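Local coordinates for Non-structural protein 3 (Porcine deltacoronavirus, PDB 6LN0) that carries a macro domain and a papain-like protease domain, the latter probably cutting the viral polyprotein, at residues 267-272 / 318-323; 312-317 / 416-421; 328-333 / 337-342; 356-361 / 365-370. One frame throughout, in Å; residues are numbered along the deposited sequence.

Interaction 1 (267-272 / 318-323); sequences NLFQNT and SLLVSN
In the helical part of the papain-like protease domain, the last turn of helix 260-270 sets Phe269 against Leu320 and Val321 near the end of helix 313-322, an example of how one aromatic residue can join two helices. Both the CB and the near side of the ring touch Leu320: Phe269 CB lies 3.7 Å from Leu320 CD1, while the ring, at CD2, comes 3.7 Å from Leu320 CB. The two side chains meet at a slant. With CG of Phe269 anti to the backbone N (chi1 -179°), the ring extends from its helix toward helix 313-322, and Val321 CG2 stands at the ring edge, a looser 4.5 Å from Phe269 CD2. These helices probably correspond to the thumb of the thumb-palm-fingers fold known from related coronavirus proteases. Trp298 and Ile299 of helix 293-302 pack on Leu320, and Phe276 stacks on Phe269. Both helices also finish with a doubly used carbonyl. Phe269 O accepts from Thr272 N and from Thr272 OG1, the hydroxyl at 3.0 Å and on a lone pair in the carbonyl plane; this fold-back leaves OG1 above one face of the Phe269 ring, toward its rim. In helix 313-322, Asn323 ND2 donates to Leu319 O at 3.0 Å along an almost straight line (176°), and Asn323 N reaches the same oxygen from the opposite face of its plane. Arg277 NE bonds Asn323 OD1, gripping the amide at both ends.

Interaction 2 (312-317 / 416-421); sequences CPQQVI and NVVATY
Helix residues 313-317 run almost parallel to strand 416-421, their short axes 8° apart in direction and 8.5 Å apart at closest approach, with Gln314 and Ala419 the nearest pair of alpha carbons at 6.6 Å. On the strand, both Val418 and Ala419 direct their beta carbons toward the helix, although they are neighbours in sequence. The near-zero psi of Val418 (-7°) breaks the usual alternation, and backbone bonds from both residues to Ile392 are consistent with a classic beta bulge. Gln314 reaches the strand at this point: its chain runs extended beyond CG, and NE2 donates to Val418 O at 3.2 Å, meeting a lone pair in the carbonyl plane. The bond is bent, with 144° at the hydrogen, and the oxygen lies somewhat out of the Gln314 amide plane. The same amide nitrogen passes 3.7 Å from Val418 CB, the two side chains crossing near a right angle. This is helix-on-sheet packing in the protease domain, where the helix leans on the mixed sheet that also contains strands 376-383 and 391-395. Pro313, in the first turn, offers CG to Val418 CG2 at 4.0 Å. One turn on, Ile317 brings its CG2 methyl 4.1 Å from Ala419 CB, and Leu268 of helix 260-270 packs against both residues. Cys312 occupies the N-cap, its SG taking a weak bond from Gln315 N.

Interaction 3 (328-333 / 337-342); sequences FSATTA and TYFNHT
Phe339 leans across to Ala330, its hydrogen-bonded partner in an antiparallel hairpin whose short strand axes, 328-332 and 338-342, make 144° and which shows how one ring can collect several neighbours. From CB, which leaves the sheet on the face shared with Phe328, Ala330 and His341, the chain takes the crowded position between N and the carbonyl carbon (chi1 65°), a torsion that brings the ring back over the partner strand. CG stands 4.0 Å from Ala330 O, and CD1 comes nearer the same oxygen, at 3.3 Å. Further round, CE1 meets Thr332 CG2 at 3.8 Å. CZ, the tip, touches Ala330 CB at 3.8 Å, while CE2 on the far side reaches Phe328 CE1 at 4.0 Å. Phe328 in turn receives the methylene of His341 over one face, CB lying 4.2 Å from the ring centroid, and the two side chains run side by side. On the other face of the sheet the Tyr338 ring passes obliquely by Ser329 CB; the Ser329 hydroxyl itself bonds Ser373. Backbone bonds pair Phe328 with His341 and Ala330 with Phe339 in both directions. Nearer the turn the pattern changes: Thr332 N donates to Thr337 O at 2.9 Å, but Thr337 N is taken by the side chain, Thr332 OG1, at 3.0 Å and 165°. Hydrogen bonds thus run the whole length of the hairpin, a hydroxyl standing in for a carbonyl where the strands enter the turn carrying zinc ligands Cys334 and Cys335, while the aromatic cluster of Phe328, Phe339 and His341 adds apolar contacts on one face only.

Interaction 4 (356-361 / 365-370); sequences PKVYCM and VWTPFT. With ZN (zinc ion), chain B.
Val358 and Thr367 form the tight centre of this hairpin, paired by two backbone bonds, the shorter from Thr367 N to Val358 O at 2.9 Å. On their face of the sheet Val358 CG2 touches both Thr367 CG2 and Phe369 CD2, each at 4.1 Å. Phe369 also brings CE2 within 3.4 Å of Pro356 O and packs CZ on the proline ring, the two side chains crossing near a right angle; Phe339 and Ile345 of strand 338-346 close in on Val358 and Phe369. A second tight patch lies on the other face, where Trp366 lays its six-membered ring on Tyr359 CB, 3.7 Å from the ring centroid and only 9° off the normal, a CH-pi contact. The looser, solvent side holds the outer tyrosine ring, oblique to the indole with planes at 53°, its hydroxyl bonded to Asp364 in the turn, and the exposed Val365 side chain. The carbonyl of Val365 nevertheless accepts from Cys360 N at 3.0 Å. The chi1 of Cys360, 179°, turns SG away from the backbone N and onto the zinc ion, 2.3 Å off. Cys363, Cys334 and Cys335 complete a four-cysteine site, as in the zinc-binding fingers of coronavirus papain-like proteases.

Overall arrangement
The four contacts show how chemistry follows place in one protease domain. Interactions 1 and 2 are buried and share helix 313-322; they touch through Leu268 and, at the end of helix 260-270, where Asn271 and Thr272 meet Tyr421, and depend on small apolar contacts, with a single glutamine bond in interaction 2. Interactions 3 and 4 are partly exposed hairpins, rich in backbone bonds and aromatic rings. Their centres lie about 9 Å apart, strands 327-332 and 365-371 are neighbours in the sheet, and the turn ends of the two hairpins, with Cys334 and Cys335 from one and Cys360 and Cys363 from the other, bind the zinc ion. Strand 416-423 of interaction 2 belongs to that same mixed sheet.

Interaction 1 (267-272 / 318-323)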
loop_
_atom_site.group_PDB
_atom_site.type_symbol
_atom_site.label_atom_id
_atom_site.label_comp_id
_atom_site.label_asym_id
_atom_site.label_seq_id
_atom_site.Cartn_x
_atom_site.Cartn_y
_atom_site.Cartn_z
ATOM N N ASN A 267 19.260 -28.267 1.894
ATOM C CA ASN A 267 20.141 -29.380 1.569
ATOM C C ASN A 267 19.582 -30.711 2.062
ATOM O O ASN A 267 19.663 -31.711 1.346
ATOM C CB ASN A 267 21.539 -29.121 2.118
ATOM C CG ASN A 267 22.258 -28.048 1.324
ATOM O OD1 ASN A 267 21.869 -27.743 0.177
ATOM N ND2 ASN A 267 23.281 -27.446 1.925
ATOM N N LEU A 268 19.007 -30.748 3.266
ATOM C CA LEU A 268 18.205 -31.903 3.665
ATOM C C LEU A 268 17.131 -32.202 2.625
ATOM O O LEU A 268 16.972 -33.347 2.188
ATOM C CB LEU A 268 17.565 -31.654 5.028
ATOM C CG LEU A 268 16.736 -32.780 5.617
ATOM C CD1 LEU A 268 17.586 -34.016 5.852
ATOM C CD2 LEU A 268 16.120 -32.302 6.923
ATOM N N PHE A 269 16.393 -31.170 2.201
ATOM C CA PHE A 269 15.285 -31.397 1.282
ATOM C C PHE A 269 15.781 -32.030 -0.009
ATOM O O PHE A 269 15.164 -32.966 -0.528
ATOM C CB PHE A 269 14.524 -30.091 0.983
ATOM C CG PHE A 269 13.361 -30.298 0.062
ATOM C CD1 PHE A 269 13.525 -30.234 -1.313
ATOM C CD2 PHE A 269 12.126 -30.658 0.564
ATOM C CE1 PHE A 269 12.472 -30.496 -2.160
ATOM C CE2 PHE A 269 11.064 -30.923 -0.282
ATOM C CZ PHE A 269 11.233 -30.824 -1.641
ATOM N N GLN A 270 16.904 -31.539 -0.532
ATOM C CA GLN A 270 17.462 -32.101 -1.753
ATOM C C GLN A 270 17.779 -33.586 -1.620
ATOM O O GLN A 270 17.796 -34.290 -2.635
ATOM C CB GLN A 270 18.718 -31.320 -2.157
ATOM C CG GLN A 270 18.419 -29.923 -2.705
ATOM C CD GLN A 270 19.661 -29.202 -3.183
ATOM O OE1 GLN A 270 20.062 -29.340 -4.340
ATOM N NE2 GLN A 270 20.290 -28.434 -2.288
ATOM N N ASN A 271 18.012 -34.084 -0.400
ATOM C CA ASN A 271 18.275 -35.501 -0.191
ATOM C C ASN A 271 17.031 -36.290 0.174
ATOM O O ASN A 271 17.156 -37.398 0.705
ATOM C CB ASN A 271 19.353 -35.700 0.879
ATOM C CG ASN A 271 20.752 -35.523 0.315
ATOM O OD1 ASN A 271 21.423 -34.527 0.596
ATOM N ND2 ASN A 271 21.176 -36.460 -0.529
ATOM N N THR A 272 15.847 -35.749 -0.073
ATOM C CA THR A 272 14.623 -36.531 -0.006
ATOM C C THR A 272 14.087 -36.744 -1.416
ATOM O O THR A 272 14.685 -36.333 -2.411
ATOM C CB THR A 272 13.559 -35.853 0.847
ATOM O OG1 THR A 272 12.907 -34.879 0.037
ATOM C CG2 THR A 272 14.178 -35.180 2.038
ATOM N N SER A 318 10.423 -28.008 7.523
ATOM C CA SER A 318 8.997 -28.252 7.670
ATOM C C SER A 318 8.194 -27.438 6.661
ATOM O O SER A 318 7.177 -27.912 6.139
ATOM C CB SER A 318 8.556 -27.940 9.094
ATOM O OG SER A 318 7.176 -27.601 9.111
ATOM N N LEU A 319 8.642 -26.213 6.364
ATOM C CA LEU A 319 8.010 -25.422 5.313
ATOM C C LEU A 319 8.118 -26.116 3.962
ATOM O O LEU A 319 7.124 -26.256 3.243
ATOM C CB LEU A 319 8.645 -24.036 5.246
ATOM C CG LEU A 319 8.247 -23.282 3.981
ATOM C CD1 LEU A 319 6.885 -22.683 4.182
ATOM C CD2 LEU A 319 9.274 -22.219 3.664
ATOM N N LEU A 320 9.315 -26.577 3.607
ATOM C CA LEU A 320 9.509 -27.205 2.305
ATOM C C LEU A 320 8.672 -28.464 2.169
ATOM O O LEU A 320 7.988 -28.660 1.155
ATOM C CB LEU A 320 10.986 -27.524 2.094
ATOM C CG LEU A 320 11.906 -26.303 2.166
ATOM C CD1 LEU A 320 13.350 -26.736 1.878
ATOM C CD2 LEU A 320 11.430 -25.169 1.219
ATOM N N VAL A 321 8.707 -29.328 3.194
ATOM C CA VAL A 321 8.041 -30.632 3.111
ATOM C C VAL A 321 6.526 -30.461 3.003
ATOM O O VAL A 321 5.862 -31.141 2.212
ATOM C CB VAL A 321 8.434 -31.514 4.316
ATOM C CG1 VAL A 321 7.450 -32.652 4.481
ATOM C CG2 VAL A 321 9.839 -32.047 4.146
ATOM N N SER A 322 5.959 -29.546 3.776
ATOM C CA SER A 322 4.519 -29.341 3.698
ATOM C C SER A 322 4.070 -28.709 2.377
ATOM O O SER A 322 2.877 -28.768 2.066
ATOM C CB SER A 322 4.047 -28.478 4.855
ATOM O OG SER A 322 4.494 -27.178 4.640
ATOM N N ASN A 323 4.971 -28.106 1.593
ATOM C CA ASN A 323 4.624 -27.611 0.265
ATOM C C ASN A 323 4.946 -28.616 -0.822
ATOM O O ASN A 323 5.035 -28.241 -2.006
ATOM C CB ASN A 323 5.330 -26.296 -0.036
ATOM C CG ASN A 323 4.629 -25.136 0.567
ATOM O OD1 ASN A 323 3.756 -24.529 -0.048
ATOM N ND2 ASN A 323 5.008 -24.801 1.778
#

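Interaction 2 (312-317 / 416-421)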
loop_
_atom_site.group_PDB
_atom_site.type_symbol
_atom_site.label_atom_id
_atom_site.label_comp_id
_atom_site.label_asym_id
_atom_site.label_seq_id
_atom_site.Cartn_x
_atom_site.Cartn_y
_atom_site.Cartn_z
ATOM N N CYS A 312 15.454 -20.816 12.287
ATOM C CA CYS A 312 15.364 -22.190 12.758
ATOM C C CYS A 312 15.381 -23.156 11.585
ATOM O O CYS A 312 14.483 -23.089 10.732
ATOM C CB CYS A 312 14.089 -22.389 13.556
ATOM S SG CYS A 312 13.876 -24.092 14.042
ATOM N N PRO A 313 16.328 -24.097 11.507
ATOM C CA PRO A 313 16.321 -25.014 10.362
ATOM C C PRO A 313 15.130 -25.959 10.358
ATOM O O PRO A 313 14.724 -26.385 9.275
ATOM C CB PRO A 313 17.659 -25.764 10.499
ATOM C CG PRO A 313 17.981 -25.695 11.923
ATOM C CD PRO A 313 17.443 -24.381 12.427
ATOM N N GLN A 314 14.563 -26.305 11.526
ATOM C CA GLN A 314 13.337 -27.113 11.550
ATOM C C GLN A 314 12.199 -26.396 10.839
ATOM O O GLN A 314 11.421 -27.023 10.109
ATOM C CB GLN A 314 12.904 -27.432 12.988
ATOM C CG GLN A 314 13.880 -28.197 13.806
ATOM C CD GLN A 314 13.366 -28.480 15.209
ATOM O OE1 GLN A 314 12.433 -27.826 15.685
ATOM N NE2 GLN A 314 13.979 -29.470 15.885
ATOM N N GLN A 315 12.076 -25.081 11.068
ATOM C CA GLN A 315 11.115 -24.252 10.343
ATOM C C GLN A 315 11.265 -24.417 8.834
ATOM O O GLN A 315 10.282 -24.596 8.111
ATOM C CB GLN A 315 11.307 -22.783 10.722
ATOM C CG GLN A 315 10.344 -22.218 11.757
ATOM C CD GLN A 315 10.437 -20.684 11.844
ATOM O OE1 GLN A 315 11.501 -20.128 12.147
ATOM N NE2 GLN A 315 9.326 -20.000 11.565
ATOM N N VAL A 316 12.501 -24.368 8.342
ATOM C CA VAL A 316 12.720 -24.429 6.903
ATOM C C VAL A 316 12.301 -25.788 6.356
ATOM O O VAL A 316 11.481 -25.875 5.436
ATOM C CB VAL A 316 14.186 -24.110 6.568
ATOM C CG1 VAL A 316 14.438 -24.285 5.075
ATOM C CG2 VAL A 316 14.535 -22.712 7.057
ATOM N N ILE A 317 12.856 -26.876 6.910
ATOM C CA ILE A 317 12.554 -28.183 6.339
ATOM C C ILE A 317 11.065 -28.490 6.463
ATOM O O ILE A 317 10.482 -29.143 5.589
ATOM C CB ILE A 317 13.428 -29.299 6.964
ATOM C CG1 ILE A 317 13.169 -30.595 6.219
ATOM C CG2 ILE A 317 13.125 -29.533 8.443
ATOM C CD1 ILE A 317 13.466 -30.484 4.741
ATOM N N ASN A 416 23.828 -31.346 18.608
ATOM C CA ASN A 416 22.504 -31.932 18.518
ATOM C C ASN A 416 22.107 -32.102 17.057
ATOM O O ASN A 416 22.533 -31.347 16.177
ATOM C CB ASN A 416 21.512 -31.060 19.271
ATOM C CG ASN A 416 21.855 -30.963 20.733
ATOM O OD1 ASN A 416 22.252 -31.964 21.339
ATOM N ND2 ASN A 416 21.742 -29.776 21.308
ATOM N N VAL A 417 21.349 -33.142 16.782
ATOM C CA VAL A 417 20.683 -33.279 15.490
ATOM C C VAL A 417 19.254 -32.775 15.671
ATOM O O VAL A 417 18.648 -32.980 16.737
ATOM C CB VAL A 417 20.742 -34.736 14.980
ATOM C CG1 VAL A 417 19.914 -35.633 15.844
ATOM C CG2 VAL A 417 20.256 -34.821 13.542
ATOM N N VAL A 418 18.750 -32.029 14.685
ATOM C CA VAL A 418 17.427 -31.411 14.787
ATOM C C VAL A 418 16.480 -31.801 13.664
ATOM O O VAL A 418 15.281 -31.486 13.748
ATOM C CB VAL A 418 17.508 -29.871 14.895
ATOM C CG1 VAL A 418 18.177 -29.497 16.196
ATOM C CG2 VAL A 418 18.222 -29.261 13.679
ATOM N N ALA A 419 16.945 -32.509 12.647
ATOM C CA ALA A 419 16.038 -33.084 11.669
ATOM C C ALA A 419 16.767 -34.235 10.996
ATOM O O ALA A 419 17.979 -34.157 10.794
ATOM C CB ALA A 419 15.590 -32.041 10.632
ATOM N N THR A 420 16.023 -35.284 10.645
ATOM C CA THR A 420 16.554 -36.445 9.944
ATOM C C THR A 420 15.560 -36.871 8.879
ATOM O O THR A 420 14.344 -36.724 9.049
ATOM C CB THR A 420 16.806 -37.639 10.888
ATOM O OG1 THR A 420 15.623 -37.898 11.651
ATOM C CG2 THR A 420 17.965 -37.361 11.845
ATOM N N TYR A 421 16.079 -37.395 7.774
ATOM C CA TYR A 421 15.253 -37.985 6.728
ATOM C C TYR A 421 15.437 -39.497 6.719
ATOM O O TYR A 421 16.567 -39.989 6.670
ATOM C CB TYR A 421 15.591 -37.419 5.349
ATOM C CG TYR A 421 14.882 -38.173 4.263
ATOM C CD1 TYR A 421 13.500 -38.051 4.105
ATOM C CD2 TYR A 421 15.567 -39.050 3.428
ATOM C CE1 TYR A 421 12.815 -38.766 3.134
ATOM C CE2 TYR A 421 14.888 -39.764 2.451
ATOM C CZ TYR A 421 13.504 -39.602 2.310
ATOM O OH TYR A 421 12.805 -40.286 1.352
#

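Interaction 3 (328-333 / 337-342)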
loop_
_atom_site.group_PDB
_atom_site.type_symbol
_atom_site.label_atom_id
_atom_site.label_comp_id
_atom_site.label_asym_id
_atom_site.label_seq_id
_atom_site.Cartn_x
_atom_site.Cartn_y
_atom_site.Cartn_z
ATOM N N PHE A 328 2.701 -40.451 3.806
ATOM C CA PHE A 328 2.861 -41.883 3.947
ATOM C C PHE A 328 1.758 -42.405 4.851
ATOM O O PHE A 328 1.130 -41.645 5.597
ATOM C CB PHE A 328 4.247 -42.253 4.496
ATOM C CG PHE A 328 4.450 -41.931 5.955
ATOM C CD1 PHE A 328 4.184 -42.882 6.934
ATOM C CD2 PHE A 328 4.954 -40.696 6.344
ATOM C CE1 PHE A 328 4.384 -42.591 8.279
ATOM C CE2 PHE A 328 5.169 -40.396 7.694
ATOM C CZ PHE A 328 4.874 -41.340 8.664
ATOM N N SER A 329 1.505 -43.707 4.732
ATOM C CA SER A 329 0.647 -44.458 5.632
ATOM C C SER A 329 1.462 -45.569 6.298
ATOM O O SER A 329 2.453 -46.049 5.730
ATOM C CB SER A 329 -0.541 -45.047 4.870
ATOM O OG SER A 329 -0.102 -46.135 4.066
ATOM N N ALA A 330 1.039 -45.981 7.502
ATOM C CA ALA A 330 1.771 -46.986 8.272
ATOM C C ALA A 330 0.894 -47.567 9.383
ATOM O O ALA A 330 -0.234 -47.128 9.609
ATOM C CB ALA A 330 3.052 -46.393 8.863
ATOM N N THR A 331 1.433 -48.571 10.079
ATOM C CA THR A 331 0.811 -49.147 11.265
ATOM C C THR A 331 1.735 -48.976 12.464
ATOM O O THR A 331 2.976 -49.034 12.342
ATOM C CB THR A 331 0.483 -50.647 11.087
ATOM O OG1 THR A 331 1.602 -51.319 10.502
ATOM C CG2 THR A 331 -0.745 -50.849 10.193
ATOM N N THR A 332 1.139 -48.767 13.628
ATOM C CA THR A 332 1.970 -48.572 14.807
ATOM C C THR A 332 2.553 -49.902 15.281
ATOM O O THR A 332 2.007 -50.978 15.026
ATOM C CB THR A 332 1.164 -47.907 15.927
ATOM O OG1 THR A 332 -0.008 -48.675 16.219
ATOM C CG2 THR A 332 0.730 -46.501 15.522
ATOM N N ALA A 333 3.700 -49.825 15.942
ATOM C CA ALA A 333 4.268 -51.009 16.572
ATOM C C ALA A 333 3.563 -51.331 17.883
ATOM O O ALA A 333 3.451 -52.502 18.256
ATOM C CB ALA A 333 5.762 -50.816 16.809
ATOM N N THR A 337 -2.311 -50.003 14.739
ATOM C CA THR A 337 -3.311 -49.097 14.189
ATOM C C THR A 337 -2.788 -48.504 12.883
ATOM O O THR A 337 -1.616 -48.140 12.785
ATOM C CB THR A 337 -3.636 -48.020 15.211
ATOM O OG1 THR A 337 -4.284 -48.643 16.329
ATOM C CG2 THR A 337 -4.565 -46.939 14.610
ATOM N N TYR A 338 -3.633 -48.496 11.862
ATOM C CA TYR A 338 -3.300 -47.845 10.595
ATOM C C TYR A 338 -3.528 -46.347 10.691
ATOM O O TYR A 338 -4.498 -45.899 11.310
ATOM C CB TYR A 338 -4.165 -48.415 9.484
ATOM C CG TYR A 338 -3.951 -47.887 8.092
ATOM C CD1 TYR A 338 -2.948 -48.397 7.274
ATOM C CD2 TYR A 338 -4.815 -46.939 7.552
ATOM C CE1 TYR A 338 -2.784 -47.943 5.950
ATOM C CE2 TYR A 338 -4.656 -46.475 6.239
ATOM C CZ TYR A 338 -3.652 -46.982 5.442
ATOM O OH TYR A 338 -3.522 -46.522 4.142
ATOM N N PHE A 339 -2.639 -45.572 10.063
ATOM C CA PHE A 339 -2.780 -44.115 10.037
ATOM C C PHE A 339 -2.084 -43.546 8.814
ATOM O O PHE A 339 -1.252 -44.197 8.186
ATOM C CB PHE A 339 -2.194 -43.447 11.286
ATOM C CG PHE A 339 -0.706 -43.619 11.408
ATOM C CD1 PHE A 339 -0.164 -44.790 11.950
ATOM C CD2 PHE A 339 0.156 -42.640 10.954
ATOM C CE1 PHE A 339 1.206 -44.954 12.066
ATOM C CE2 PHE A 339 1.540 -42.817 11.061
ATOM C CZ PHE A 339 2.058 -43.974 11.619
ATOM N N ASN A 340 -2.414 -42.294 8.504
ATOM C CA ASN A 340 -1.817 -41.568 7.397
ATOM C C ASN A 340 -1.143 -40.330 7.967
ATOM O O ASN A 340 -1.550 -39.809 9.010
ATOM C CB ASN A 340 -2.896 -41.187 6.345
ATOM C CG ASN A 340 -2.297 -40.736 5.019
ATOM O OD1 ASN A 340 -2.023 -39.534 4.805
ATOM N ND2 ASN A 340 -2.090 -41.693 4.110
ATOM N N HIS A 341 -0.100 -39.854 7.302
ATOM C CA HIS A 341 0.595 -38.689 7.833
ATOM C C HIS A 341 1.184 -37.884 6.690
ATOM O O HIS A 341 1.917 -38.418 5.856
ATOM C CB HIS A 341 1.710 -39.098 8.818
ATOM C CG HIS A 341 2.356 -37.933 9.486
ATOM N ND1 HIS A 341 1.978 -37.494 10.732
ATOM C CD2 HIS A 341 3.309 -37.073 9.054
ATOM C CE1 HIS A 341 2.692 -36.428 11.055
ATOM N NE2 HIS A 341 3.507 -36.150 10.053
ATOM N N THR A 342 0.881 -36.604 6.654
ATOM C CA THR A 342 1.472 -35.733 5.658
ATOM C C THR A 342 2.349 -34.728 6.382
ATOM O O THR A 342 2.152 -34.460 7.567
ATOM C CB THR A 342 0.390 -35.025 4.844
ATOM O OG1 THR A 342 -0.185 -34.031 5.671
ATOM C CG2 THR A 342 -0.696 -35.995 4.478
#

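Interaction 4 (356-361 / 365-370)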
loop_
_atom_site.group_PDB
_atom_site.type_symbol
_atom_site.label_atom_id
_atom_site.label_comp_id
_atom_site.label_asym_id
_atom_site.label_seq_id
_atom_site.Cartn_x
_atom_site.Cartn_y
_atom_site.Cartn_z
ATOM N N PRO A 356 12.476 -43.297 13.588
ATOM C CA PRO A 356 11.378 -42.323 13.582
ATOM C C PRO A 356 10.138 -42.852 14.281
ATOM O O PRO A 356 9.809 -44.038 14.209
ATOM C CB PRO A 356 11.120 -42.105 12.091
ATOM C CG PRO A 356 11.526 -43.406 11.463
ATOM C CD PRO A 356 12.731 -43.854 12.249
ATOM N N LYS A 357 9.422 -41.949 14.947
ATOM C CA LYS A 357 8.285 -42.359 15.762
ATOM C C LYS A 357 7.094 -41.439 15.538
ATOM O O LYS A 357 7.233 -40.290 15.115
ATOM C CB LYS A 357 8.640 -42.375 17.250
ATOM C CG LYS A 357 10.025 -42.971 17.570
ATOM C CD LYS A 357 10.151 -43.321 19.050
ATOM C CE LYS A 357 11.616 -43.529 19.463
ATOM N NZ LYS A 357 11.697 -43.779 20.929
ATOM N N VAL A 358 5.909 -41.949 15.849
ATOM C CA VAL A 358 4.723 -41.114 15.939
ATOM C C VAL A 358 4.089 -41.328 17.297
ATOM O O VAL A 358 4.389 -42.287 18.016
ATOM C CB VAL A 358 3.700 -41.392 14.822
ATOM C CG1 VAL A 358 4.233 -40.910 13.493
ATOM C CG2 VAL A 358 3.312 -42.898 14.775
ATOM N N TYR A 359 3.187 -40.427 17.633
ATOM C CA TYR A 359 2.447 -40.501 18.877
ATOM C C TYR A 359 1.190 -41.331 18.667
ATOM O O TYR A 359 0.359 -41.008 17.813
ATOM C CB TYR A 359 2.084 -39.106 19.373
ATOM C CG TYR A 359 1.317 -39.144 20.665
ATOM C CD1 TYR A 359 1.937 -39.514 21.846
ATOM C CD2 TYR A 359 -0.023 -38.843 20.698
ATOM C CE1 TYR A 359 1.243 -39.555 23.027
ATOM C CE2 TYR A 359 -0.731 -38.878 21.879
ATOM C CZ TYR A 359 -0.090 -39.230 23.045
ATOM O OH TYR A 359 -0.781 -39.285 24.239
ATOM N N CYS A 360 1.039 -42.380 19.461
ATOM C CA CYS A 360 -0.190 -43.157 19.454
ATOM C C CYS A 360 -1.112 -42.629 20.546
ATOM O O CYS A 360 -0.784 -42.710 21.735
ATOM C CB CYS A 360 0.086 -44.644 19.686
ATOM S SG CYS A 360 -1.473 -45.596 19.713
ATOM N N MET A 361 -2.268 -42.106 20.146
ATOM C CA MET A 361 -3.222 -41.603 21.129
ATOM C C MET A 361 -3.826 -42.728 21.945
ATOM O O MET A 361 -4.094 -42.548 23.139
ATOM C CB MET A 361 -4.325 -40.785 20.444
ATOM C CG MET A 361 -4.794 -41.335 19.125
ATOM S SD MET A 361 -5.506 -40.054 18.017
ATOM C CE MET A 361 -4.285 -38.744 18.082
ATOM N N VAL A 365 1.983 -43.431 23.888
ATOM C CA VAL A 365 3.420 -43.646 23.782
ATOM C C VAL A 365 3.890 -43.123 22.434
ATOM O O VAL A 365 3.123 -43.044 21.471
ATOM C CB VAL A 365 3.820 -45.138 23.902
ATOM C CG1 VAL A 365 3.690 -45.609 25.318
ATOM C CG2 VAL A 365 2.953 -45.980 22.988
ATOM N N TRP A 366 5.178 -42.792 22.368
ATOM C CA TRP A 366 5.872 -42.524 21.115
ATOM C C TRP A 366 6.383 -43.855 20.574
ATOM O O TRP A 366 7.292 -44.460 21.151
ATOM C CB TRP A 366 6.999 -41.519 21.336
ATOM C CG TRP A 366 6.437 -40.162 21.554
ATOM C CD1 TRP A 366 6.127 -39.595 22.751
ATOM C CD2 TRP A 366 6.055 -39.205 20.539
ATOM N NE1 TRP A 366 5.590 -38.341 22.554
ATOM C CE2 TRP A 366 5.538 -38.073 21.209
ATOM C CE3 TRP A 366 6.103 -39.198 19.136
ATOM C CZ2 TRP A 366 5.063 -36.929 20.520
ATOM C CZ3 TRP A 366 5.630 -38.062 18.446
ATOM C CH2 TRP A 366 5.119 -36.941 19.147
ATOM N N THR A 367 5.790 -44.314 19.458
ATOM C CA THR A 367 5.974 -45.655 18.933
ATOM C C THR A 367 6.677 -45.643 17.584
ATOM O O THR A 367 6.481 -44.719 16.792
ATOM C CB THR A 367 4.628 -46.354 18.762
ATOM O OG1 THR A 367 4.847 -47.639 18.183
ATOM C CG2 THR A 367 3.720 -45.549 17.825
ATOM N N PRO A 368 7.491 -46.653 17.289
ATOM C CA PRO A 368 7.911 -46.868 15.898
ATOM C C PRO A 368 6.756 -47.385 15.050
ATOM O O PRO A 368 5.667 -47.676 15.571
ATOM C CB PRO A 368 9.037 -47.906 16.025
ATOM C CG PRO A 368 9.444 -47.865 17.451
ATOM C CD PRO A 368 8.190 -47.565 18.212
ATOM N N PHE A 369 6.979 -47.535 13.749
ATOM C CA PHE A 369 5.861 -47.824 12.863
ATOM C C PHE A 369 6.355 -48.544 11.614
ATOM O O PHE A 369 7.533 -48.478 11.257
ATOM C CB PHE A 369 5.110 -46.533 12.485
ATOM C CG PHE A 369 5.984 -45.477 11.867
ATOM C CD1 PHE A 369 6.275 -45.495 10.509
ATOM C CD2 PHE A 369 6.478 -44.441 12.635
ATOM C CE1 PHE A 369 7.066 -44.499 9.926
ATOM C CE2 PHE A 369 7.268 -43.436 12.061
ATOM C CZ PHE A 369 7.555 -43.461 10.709
ATOM N N THR A 370 5.434 -49.202 10.931
ATOM C CA THR A 370 5.812 -49.964 9.744
ATOM C C THR A 370 5.141 -49.348 8.532
ATOM O O THR A 370 3.899 -49.375 8.434
ATOM C CB THR A 370 5.437 -51.437 9.891
ATOM O OG1 THR A 370 6.111 -51.991 11.044
ATOM C CG2 THR A 370 5.834 -52.185 8.648
HETATM ZN ZN ZN B . -0.705 -47.778 20.018
#